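Local structure of alpha-14 giardin (Giardia lamblia, 3CHJ) at residues L89-T94 against Q121-L126; V134-C139 against L148-A153; H163-D168 against H205-A210; L171-I176 against N213-R218. The protein binds calcium as an annexin and may act as a calcium-regulated structural element linking the phospholipid bilayer to the underlying axoneme. One frame throughout, in Å; residues are numbered along the deposited sequence.

How the contacts relate
The four contacts lie in an all-helical annexin. Contact 1, contact 2 and the pair formed by contacts 3 and 4 come in series along the chain, whereas the segments of 3 and 4 alternate. Contacts 1 and 2 are neighbours, their centres about 13 Å apart, and meet where T94 packs on V134 and D138; helix 131-139 is the next helix after 113-127. Contacts 3 and 4 share helix 162-177, with centres about 9 Å apart. Y208, from contact 3, places its hydroxyl OH 3.0 Å from NH1 of R173 in contact 4, a probable hydrogen bond. The nearest atoms of contacts 2 and 4 are about 11 Å apart. Contact 4 contains A175, one of the five residues that bind the calcium ion.

Contact 1. Residues L89-T94 against Q121-L126; sequences LIRGAT and QLYYQL
Y123 carries CG trans to the backbone N (chi1 -162°), which lays its phenol across to segment 89-94, while the matching choice for CG2 of I90 sends that methyl to meet it. This is a helix-helix packing of the annexin fold, in which the segments of helices 82-94 and 113-127 cross at -60° with their axes 11.7 Å apart. The tyrosine bridges that wide gap. Its CE1 touches I90 CG2 at 3.7 Å, the methyl approaching the ring obliquely, and the ring edge faces the backbone N of R91. The hydroxyl then ends against the helix itself, with OH 3.5 Å from R91 CA. T94 flanks the hydroxyl, but its own OG1 is bonded to I90 O one turn back, at 2.9 Å and tilted out of the carbonyl plane. L131 of the following helix 131-139 packs on both I90 and Y123 in this largely buried contact. R91 crosses the phenol at about a right angle, its chain bent at chi2 (73°), and a water joins the two residues: it lies 2.7 Å from Y123 OH and accepts from R91 NH1 at 3.1 Å.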
# COMPACT_ATOMS: atom_id res chain seq x y z
N LEU A 89 0.07 10.82 2.38
CA LEU A 89 -0.87 9.88 3.02
C LEU A 89 -0.65 9.82 4.53
O LEU A 89 -1.60 9.83 5.29
CB LEU A 89 -0.75 8.47 2.43
CG LEU A 89 -1.23 8.35 0.98
CD1 LEU A 89 -0.84 6.99 0.40
CD2 LEU A 89 -2.75 8.53 0.90
N ILE A 90 0.61 9.76 4.96
CA ILE A 90 0.92 9.77 6.41
C ILE A 90 0.47 11.07 7.07
O ILE A 90 -0.13 11.05 8.14
CB ILE A 90 2.42 9.52 6.65
CG1 ILE A 90 2.77 8.11 6.22
CG2 ILE A 90 2.79 9.80 8.12
CD1 ILE A 90 4.27 7.92 6.10
N ARG A 91 0.73 12.20 6.42
CA ARG A 91 0.25 13.49 6.90
C ARG A 91 -1.28 13.53 7.03
O ARG A 91 -1.82 13.95 8.07
CB ARG A 91 0.73 14.58 5.96
CG ARG A 91 0.21 15.98 6.30
CD ARG A 91 0.87 16.59 7.54
NE ARG A 91 0.41 17.98 7.70
CZ ARG A 91 0.94 18.88 8.51
NH1 ARG A 91 1.98 18.59 9.28
NH2 ARG A 91 0.43 20.10 8.56
N GLY A 92 -1.98 13.08 5.98
CA GLY A 92 -3.44 13.03 5.98
C GLY A 92 -3.99 12.18 7.11
O GLY A 92 -5.04 12.48 7.68
N ALA A 93 -3.26 11.12 7.45
CA ALA A 93 -3.72 10.18 8.46
C ALA A 93 -3.46 10.67 9.89
O ALA A 93 -3.96 10.08 10.84
CB ALA A 93 -3.06 8.81 8.25
N THR A 94 -2.65 11.72 10.04
CA THR A 94 -2.23 12.14 11.38
C THR A 94 -2.58 13.59 11.71
O THR A 94 -2.67 13.95 12.89
CB THR A 94 -0.72 11.96 11.60
OG1 THR A 94 -0.00 12.67 10.58
CG2 THR A 94 -0.33 10.47 11.58
N GLN A 121 13.23 11.43 5.45
CA GLN A 121 13.86 12.71 5.11
C GLN A 121 12.88 13.65 4.41
O GLN A 121 12.74 14.83 4.78
CB GLN A 121 15.09 12.43 4.23
CG GLN A 121 16.20 11.65 4.97
CD GLN A 121 17.40 11.28 4.09
OE1 GLN A 121 17.80 10.11 4.03
NE2 GLN A 121 17.98 12.27 3.43
N LEU A 122 12.17 13.11 3.42
CA LEU A 122 11.19 13.91 2.68
C LEU A 122 10.08 14.42 3.59
O LEU A 122 9.64 15.57 3.46
CB LEU A 122 10.61 13.14 1.49
CG LEU A 122 9.66 13.97 0.62
CD1 LEU A 122 10.33 15.25 0.05
CD2 LEU A 122 9.09 13.11 -0.50
N TYR A 123 9.62 13.56 4.51
CA TYR A 123 8.59 13.98 5.46
C TYR A 123 9.02 15.20 6.28
O TYR A 123 8.26 16.15 6.46
CB TYR A 123 8.21 12.83 6.42
CG TYR A 123 6.88 13.07 7.10
CD1 TYR A 123 5.69 12.64 6.49
CD2 TYR A 123 6.80 13.74 8.33
CE1 TYR A 123 4.46 12.88 7.07
CE2 TYR A 123 5.56 13.98 8.93
CZ TYR A 123 4.40 13.56 8.29
OH TYR A 123 3.17 13.80 8.83
N TYR A 124 10.25 15.15 6.78
CA TYR A 124 10.79 16.26 7.53
C TYR A 124 10.88 17.51 6.66
O TYR A 124 10.56 18.61 7.12
CB TYR A 124 12.16 15.90 8.12
CG TYR A 124 12.70 17.05 8.92
CD1 TYR A 124 13.62 17.94 8.35
CD2 TYR A 124 12.25 17.29 10.21
CE1 TYR A 124 14.12 19.03 9.08
CE2 TYR A 124 12.73 18.37 10.95
CZ TYR A 124 13.66 19.24 10.38
OH TYR A 124 14.10 20.31 11.14
N GLN A 125 11.33 17.36 5.41
CA GLN A 125 11.40 18.52 4.49
C GLN A 125 10.06 19.16 4.21
O GLN A 125 9.98 20.38 4.08
CB GLN A 125 12.12 18.17 3.20
CG GLN A 125 13.59 17.78 3.40
CD GLN A 125 14.42 18.82 4.18
OE1 GLN A 125 15.34 18.46 4.93
NE2 GLN A 125 14.11 20.10 3.99
N LEU A 126 9.02 18.35 4.11
CA LEU A 126 7.69 18.86 3.78
C LEU A 126 6.96 19.47 4.96
O LEU A 126 6.22 20.44 4.81
CB LEU A 126 6.83 17.73 3.20
CG LEU A 126 7.22 17.16 1.83
CD1 LEU A 126 6.39 15.95 1.54
CD2 LEU A 126 7.01 18.23 0.74
O HOH W 1 3.07 15.96 10.50

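Contact 2. Residues V134-C139 against L148-A153; sequences VVRKDC and LINAVA
N150 reaches from helix 144-154 into the side of helix 131-139, pressing against V135 and R136. Its CB points at the partner helix, and CG stands beside the backbone N (chi1 -73°), which carries the amide between these two residues. At the tip, OD1 meets carbon: V135 CG1 lies 3.4 Å away and R136 CA 3.6 Å, so the oxygen rests on aliphatic groups and the helix backbone. ND2 is turned the other way, across the arginine chain. It lies 4.0 Å from R136 CG, and the amide and guanidinium planes are only 24° apart as the extended arginine passes. The polar work of ND2 is done just beyond the segment, where it donates to G140 O and D141 OD1 and so ties the end of helix 131-139 to the next helix. This buried amide thus fastens an antiparallel helical hairpin, whose segments are inclined at 168° with axes 9.8 Å apart. Beside it runs an apolar seam: I149 CD1 packs at 3.7 Å on V135 CG1. C139 SG lies 4.0 Å from the same I149 CD1. Helix 101-108 completes this seam, L108 touching V135 and I149 while L104 touches C139 and I149. Helix 82-94 meets the hairpin through T94 on V134 and D138, and helix 186-195 packs on L148 and A151.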
# COMPACT_ATOMS: atom_id res chain seq x y z
N VAL A 134 5.66 11.50 14.75
CA VAL A 134 4.24 11.75 14.53
C VAL A 134 3.46 10.43 14.63
O VAL A 134 2.40 10.37 15.24
CB VAL A 134 3.98 12.42 13.17
CG1 VAL A 134 2.49 12.47 12.88
CG2 VAL A 134 4.56 13.83 13.18
N VAL A 135 4.02 9.37 14.05
CA VAL A 135 3.35 8.07 14.07
C VAL A 135 3.23 7.57 15.51
O VAL A 135 2.16 7.12 15.92
CB VAL A 135 4.08 7.05 13.17
CG1 VAL A 135 3.55 5.60 13.44
CG2 VAL A 135 3.92 7.44 11.69
N ARG A 136 4.32 7.64 16.27
CA ARG A 136 4.30 7.17 17.66
C ARG A 136 3.37 8.00 18.55
O ARG A 136 2.64 7.46 19.39
CB ARG A 136 5.72 7.15 18.22
CG ARG A 136 5.78 6.48 19.58
CD ARG A 136 7.20 6.44 20.09
NE ARG A 136 7.28 5.57 21.26
CZ ARG A 136 7.82 4.35 21.27
NH1 ARG A 136 8.35 3.83 20.16
NH2 ARG A 136 7.85 3.65 22.39
N LYS A 137 3.39 9.32 18.38
CA LYS A 137 2.53 10.20 19.17
C LYS A 137 1.04 9.88 18.97
O LYS A 137 0.25 9.85 19.93
CB LYS A 137 2.83 11.66 18.83
CG LYS A 137 1.93 12.69 19.50
CD LYS A 137 2.45 14.10 19.21
CE LYS A 137 2.03 14.59 17.84
NZ LYS A 137 0.62 15.06 17.83
N ASP A 138 0.69 9.58 17.73
CA ASP A 138 -0.71 9.35 17.38
C ASP A 138 -1.16 7.93 17.67
O ASP A 138 -2.31 7.72 18.04
CB ASP A 138 -0.95 9.73 15.91
CG ASP A 138 -0.75 11.22 15.67
OD1 ASP A 138 -0.95 12.02 16.60
OD2 ASP A 138 -0.39 11.58 14.54
N CYS A 139 -0.26 6.95 17.51
CA CYS A 139 -0.65 5.55 17.63
C CYS A 139 -0.33 4.92 18.98
O CYS A 139 -0.86 3.85 19.32
CB CYS A 139 0.03 4.72 16.55
SG CYS A 139 -0.47 5.18 14.90
N LEU A 148 4.67 -2.62 15.73
CA LEU A 148 5.20 -3.06 14.45
C LEU A 148 5.48 -1.85 13.55
O LEU A 148 6.59 -1.73 13.01
CB LEU A 148 4.25 -4.06 13.77
CG LEU A 148 4.69 -4.53 12.39
CD1 LEU A 148 6.03 -5.26 12.46
CD2 LEU A 148 3.63 -5.40 11.81
N ILE A 149 4.49 -0.97 13.34
CA ILE A 149 4.74 0.18 12.45
C ILE A 149 5.77 1.16 13.04
O ILE A 149 6.51 1.77 12.28
CB ILE A 149 3.47 0.90 11.97
CG1 ILE A 149 2.76 1.63 13.13
CG2 ILE A 149 2.57 -0.08 11.23
CD1 ILE A 149 1.58 2.52 12.66
N ASN A 150 5.82 1.31 14.37
CA ASN A 150 6.86 2.15 14.97
C ASN A 150 8.25 1.57 14.70
O ASN A 150 9.21 2.32 14.39
CB ASN A 150 6.67 2.28 16.49
CG ASN A 150 5.50 3.16 16.86
OD1 ASN A 150 5.12 4.08 16.10
ND2 ASN A 150 4.92 2.90 18.01
N ALA A 151 8.38 0.25 14.81
CA ALA A 151 9.67 -0.39 14.56
C ALA A 151 10.09 -0.20 13.10
O ALA A 151 11.27 0.03 12.76
CB ALA A 151 9.62 -1.85 14.91
N VAL A 152 9.13 -0.35 12.20
CA VAL A 152 9.41 -0.16 10.79
C VAL A 152 9.74 1.31 10.47
O VAL A 152 10.68 1.60 9.73
CB VAL A 152 8.22 -0.65 9.93
CG1 VAL A 152 8.33 -0.21 8.48
CG2 VAL A 152 8.12 -2.17 10.05
N ALA A 153 8.97 2.23 11.05
CA ALA A 153 9.16 3.66 10.79
C ALA A 153 10.56 4.15 11.16
O ALA A 153 11.06 5.03 10.49
CB ALA A 153 8.09 4.51 11.48

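Contact 3. Residues H163-D168 against H205-A210; sequences HELEED and HKMYSA
L165 is the first residue of 163-168 to touch helix 198-211, and it does so through M207. Here two helices of the annexin fold, 162-177 and 198-211, pack near the start of the former, with M207 carrying the contact between these segments. The leucine meets the thioether from two places: CB and CD2 each lie 4.0 Å from M207 SD, and the two side chains run roughly perpendicular. R160 and Y196 also pack on L165, which is buried, whereas E166 and M207 are partly exposed. Next comes E166, whose CB does not aim at the partner helix. A bend at chi2 (-78°) curls the chain round and carries the carboxylate to the methionine instead. D168, a little further along, serves a different neighbour: OD1 forms a salt bridge with R191 and OD2 a hydrogen bond with Y196 OH, joining this helix to the region of helix 186-195. One turn after the glutamate, L169 adds its side chain to the M207 packing. On the far side of the contact the bend at chi3 of M207 (59°) turns the terminal methyl toward the glutamate. That methyl sits squarely over one face of the carboxylate, with CE 3.4 Å from E166 CD, 3.6 Å from OE1 and 3.5 Å from OE2.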
# COMPACT_ATOMS: atom_id res chain seq x y z
N HIS A 163 21.54 -19.71 11.20
CA HIS A 163 21.46 -20.01 12.63
C HIS A 163 20.46 -19.12 13.37
O HIS A 163 19.67 -19.61 14.18
CB HIS A 163 22.84 -19.92 13.31
CG HIS A 163 22.81 -20.20 14.79
ND1 HIS A 163 22.63 -21.47 15.30
CD2 HIS A 163 22.93 -19.38 15.87
CE1 HIS A 163 22.64 -21.42 16.62
NE2 HIS A 163 22.82 -20.16 16.99
N GLU A 164 20.49 -17.82 13.06
CA GLU A 164 19.57 -16.88 13.69
C GLU A 164 18.13 -17.18 13.29
O GLU A 164 17.23 -17.10 14.11
CB GLU A 164 19.95 -15.44 13.32
CG GLU A 164 21.34 -15.03 13.80
CD GLU A 164 21.81 -13.71 13.20
OE1 GLU A 164 22.47 -13.70 12.12
OE2 GLU A 164 21.54 -12.66 13.82
N LEU A 165 17.94 -17.58 12.04
CA LEU A 165 16.61 -17.97 11.56
C LEU A 165 16.11 -19.21 12.27
O LEU A 165 14.95 -19.28 12.65
CB LEU A 165 16.58 -18.18 10.05
CG LEU A 165 16.20 -16.98 9.18
CD1 LEU A 165 17.12 -15.80 9.44
CD2 LEU A 165 16.23 -17.37 7.71
N GLU A 166 17.00 -20.20 12.46
CA GLU A 166 16.62 -21.40 13.22
C GLU A 166 16.19 -21.06 14.65
O GLU A 166 15.20 -21.61 15.14
CB GLU A 166 17.76 -22.43 13.24
CG GLU A 166 18.20 -22.96 11.87
CD GLU A 166 17.27 -24.02 11.27
OE1 GLU A 166 16.23 -24.35 11.89
OE2 GLU A 166 17.59 -24.52 10.16
N GLU A 167 16.92 -20.15 15.31
CA GLU A 167 16.57 -19.72 16.66
C GLU A 167 15.21 -19.02 16.69
O GLU A 167 14.38 -19.32 17.54
CB GLU A 167 17.63 -18.77 17.20
CG GLU A 167 19.00 -19.40 17.46
CD GLU A 167 20.02 -18.36 17.92
OE1 GLU A 167 20.25 -17.36 17.20
OE2 GLU A 167 20.61 -18.54 19.01
N ASP A 168 15.01 -18.07 15.78
CA ASP A 168 13.74 -17.34 15.71
C ASP A 168 12.57 -18.23 15.32
O ASP A 168 11.44 -17.98 15.72
CB ASP A 168 13.84 -16.17 14.74
CG ASP A 168 14.69 -15.05 15.26
OD1 ASP A 168 14.94 -15.01 16.50
OD2 ASP A 168 15.10 -14.21 14.44
N HIS A 205 9.65 -18.44 6.29
CA HIS A 205 8.34 -18.97 5.88
C HIS A 205 8.45 -20.42 5.43
O HIS A 205 7.68 -21.26 5.89
CB HIS A 205 7.76 -18.07 4.78
CG HIS A 205 6.51 -18.60 4.13
ND1 HIS A 205 5.30 -17.96 4.21
CD2 HIS A 205 6.32 -19.68 3.32
CE1 HIS A 205 4.40 -18.62 3.49
NE2 HIS A 205 4.99 -19.67 2.95
N LYS A 206 9.42 -20.69 4.56
CA LYS A 206 9.61 -22.05 4.02
C LYS A 206 10.15 -23.01 5.08
O LYS A 206 9.73 -24.17 5.15
CB LYS A 206 10.52 -22.02 2.80
CG LYS A 206 9.96 -21.22 1.64
CD LYS A 206 10.97 -21.09 0.50
CE LYS A 206 10.48 -20.14 -0.58
NZ LYS A 206 9.39 -20.77 -1.38
N MET A 207 11.06 -22.52 5.92
CA MET A 207 11.58 -23.30 7.05
C MET A 207 10.50 -23.73 8.02
O MET A 207 10.57 -24.82 8.59
CB MET A 207 12.66 -22.52 7.81
CG MET A 207 13.95 -22.35 7.03
SD MET A 207 15.09 -21.19 7.83
CE MET A 207 15.39 -21.92 9.43
N TYR A 208 9.50 -22.87 8.24
CA TYR A 208 8.43 -23.15 9.17
C TYR A 208 7.61 -24.33 8.64
O TYR A 208 7.35 -25.29 9.35
CB TYR A 208 7.58 -21.87 9.37
CG TYR A 208 6.51 -22.02 10.42
CD1 TYR A 208 6.72 -21.60 11.73
CD2 TYR A 208 5.27 -22.58 10.11
CE1 TYR A 208 5.72 -21.72 12.71
CE2 TYR A 208 4.28 -22.72 11.05
CZ TYR A 208 4.51 -22.30 12.37
OH TYR A 208 3.51 -22.43 13.31
N SER A 209 7.23 -24.25 7.36
CA SER A 209 6.52 -25.35 6.72
C SER A 209 7.37 -26.63 6.74
O SER A 209 6.85 -27.72 6.98
CB SER A 209 6.15 -24.97 5.28
OG SER A 209 5.24 -25.93 4.75
N ALA A 210 8.67 -26.49 6.53
CA ALA A 210 9.59 -27.63 6.45
C ALA A 210 9.71 -28.33 7.80
O ALA A 210 9.73 -29.57 7.87
CB ALA A 210 10.95 -27.18 5.97

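Contact 4. Residues L171-I176 against N213-R218; sequences LVRKAI and NGDSLR. With CA (calcium ion), chain B.
D215 OD2 is gripped by both terminal nitrogens of R173, in an end-on salt bridge that ties helix 162-177 of the annexin fold to the turn before helix 217-224. CB of R173 does not aim at 213-218, and the bend at chi2 (69°) helps bring the guanidinium to D215. NH1 makes the shorter and straighter bond, 2.8 Å to OD2 with an angle of 164° at the hydrogen, and approaches the anti lone pair of OD2. NH2 reaches the same oxygen at 3.3 Å, nearly along its C-O axis. The oxygen lies in the guanidinium plane, though the carboxylate plane is turned by 30°. R173 NE also forms a salt bridge with E177 and NH1 bonds to Y208 OH, which should fix the rotation of the guanidinium. Beside this polar grip, L217 CD1 packs against I176 CD1 at 4.0 Å and against V172 CG1 at 4.3 Å, while F201 and Y208 of helix 198-211 close over the leucine. S216, between D215 and L217, is the N-cap of helix 217-224, its OG bonded to A219 N. Helix 162-177 also serves the calcium site of T178, G180, E185 and E224: A175 O binds the calcium ion at 2.3 Å.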
# COMPACT_ATOMS: atom_id res chain seq x y z
N LEU A 171 11.35 -19.80 18.40
CA LEU A 171 10.69 -18.75 19.17
C LEU A 171 9.30 -18.37 18.63
O LEU A 171 8.34 -18.23 19.39
CB LEU A 171 11.59 -17.51 19.26
CG LEU A 171 12.83 -17.72 20.15
CD1 LEU A 171 13.80 -16.58 19.93
CD2 LEU A 171 12.42 -17.81 21.62
N VAL A 172 9.20 -18.25 17.30
CA VAL A 172 7.91 -17.89 16.72
C VAL A 172 6.88 -19.04 16.80
O VAL A 172 5.69 -18.80 17.01
CB VAL A 172 8.00 -17.26 15.31
CG1 VAL A 172 8.15 -18.30 14.18
CG2 VAL A 172 6.78 -16.36 15.09
N ARG A 173 7.36 -20.27 16.66
CA ARG A 173 6.50 -21.43 16.91
C ARG A 173 5.96 -21.43 18.33
O ARG A 173 4.77 -21.66 18.55
CB ARG A 173 7.22 -22.74 16.60
CG ARG A 173 6.40 -23.97 16.95
CD ARG A 173 5.20 -24.13 16.02
NE ARG A 173 4.63 -25.48 16.10
CZ ARG A 173 3.79 -26.00 15.21
NH1 ARG A 173 3.37 -25.28 14.18
NH2 ARG A 173 3.34 -27.24 15.36
N LYS A 174 6.83 -21.18 19.31
CA LYS A 174 6.41 -21.07 20.71
C LYS A 174 5.31 -20.01 20.87
O LYS A 174 4.27 -20.26 21.49
CB LYS A 174 7.63 -20.76 21.59
CG LYS A 174 7.36 -20.74 23.09
CD LYS A 174 6.93 -19.36 23.58
CE LYS A 174 6.37 -19.40 25.00
NZ LYS A 174 5.99 -18.04 25.49
N ALA A 175 5.53 -18.85 20.26
CA ALA A 175 4.55 -17.77 20.31
C ALA A 175 3.22 -18.16 19.67
O ALA A 175 2.15 -17.85 20.19
CB ALA A 175 5.14 -16.53 19.64
N ILE A 176 3.29 -18.85 18.53
CA ILE A 176 2.08 -19.28 17.83
C ILE A 176 1.28 -20.30 18.66
O ILE A 176 0.05 -20.31 18.63
CB ILE A 176 2.47 -19.83 16.45
CG1 ILE A 176 2.84 -18.66 15.52
CG2 ILE A 176 1.34 -20.70 15.86
CD1 ILE A 176 3.52 -19.07 14.21
N ASN A 213 5.74 -29.89 9.76
CA ASN A 213 4.90 -30.81 9.00
C ASN A 213 3.88 -30.08 8.12
O ASN A 213 2.71 -30.46 8.08
CB ASN A 213 4.19 -31.78 9.95
CG ASN A 213 3.56 -32.97 9.21
OD1 ASN A 213 4.16 -33.55 8.30
ND2 ASN A 213 2.36 -33.32 9.61
N GLY A 214 4.35 -29.04 7.43
CA GLY A 214 3.53 -28.29 6.48
C GLY A 214 2.63 -27.21 7.07
O GLY A 214 1.86 -26.58 6.33
N ASP A 215 2.72 -26.98 8.38
CA ASP A 215 1.95 -25.89 9.01
C ASP A 215 2.36 -24.57 8.37
O ASP A 215 3.46 -24.46 7.85
CB ASP A 215 2.20 -25.80 10.51
CG ASP A 215 1.43 -26.85 11.33
OD1 ASP A 215 0.63 -27.64 10.77
OD2 ASP A 215 1.64 -26.85 12.57
N SER A 216 1.46 -23.58 8.41
CA SER A 216 1.69 -22.28 7.76
C SER A 216 1.99 -21.15 8.75
O SER A 216 1.26 -21.00 9.73
CB SER A 216 0.47 -21.89 6.92
OG SER A 216 0.43 -20.49 6.71
N LEU A 217 3.03 -20.37 8.48
CA LEU A 217 3.39 -19.24 9.34
C LEU A 217 2.26 -18.21 9.34
O LEU A 217 1.89 -17.71 10.40
CB LEU A 217 4.72 -18.63 8.89
CG LEU A 217 5.20 -17.33 9.55
CD1 LEU A 217 5.34 -17.53 11.05
CD2 LEU A 217 6.53 -16.91 8.91
N ARG A 218 1.71 -17.93 8.17
CA ARG A 218 0.58 -16.98 8.09
C ARG A 218 -0.64 -17.48 8.85
O ARG A 218 -1.35 -16.69 9.46
CB ARG A 218 0.22 -16.66 6.65
CG ARG A 218 -0.59 -15.35 6.52
CD ARG A 218 -0.96 -15.24 5.08
NE ARG A 218 -1.52 -13.96 4.63
CZ ARG A 218 -2.81 -13.63 4.69
NH1 ARG A 218 -3.69 -14.43 5.29
NH2 ARG A 218 -3.20 -12.46 4.17
CA CA B . 1.11 -16.56 21.72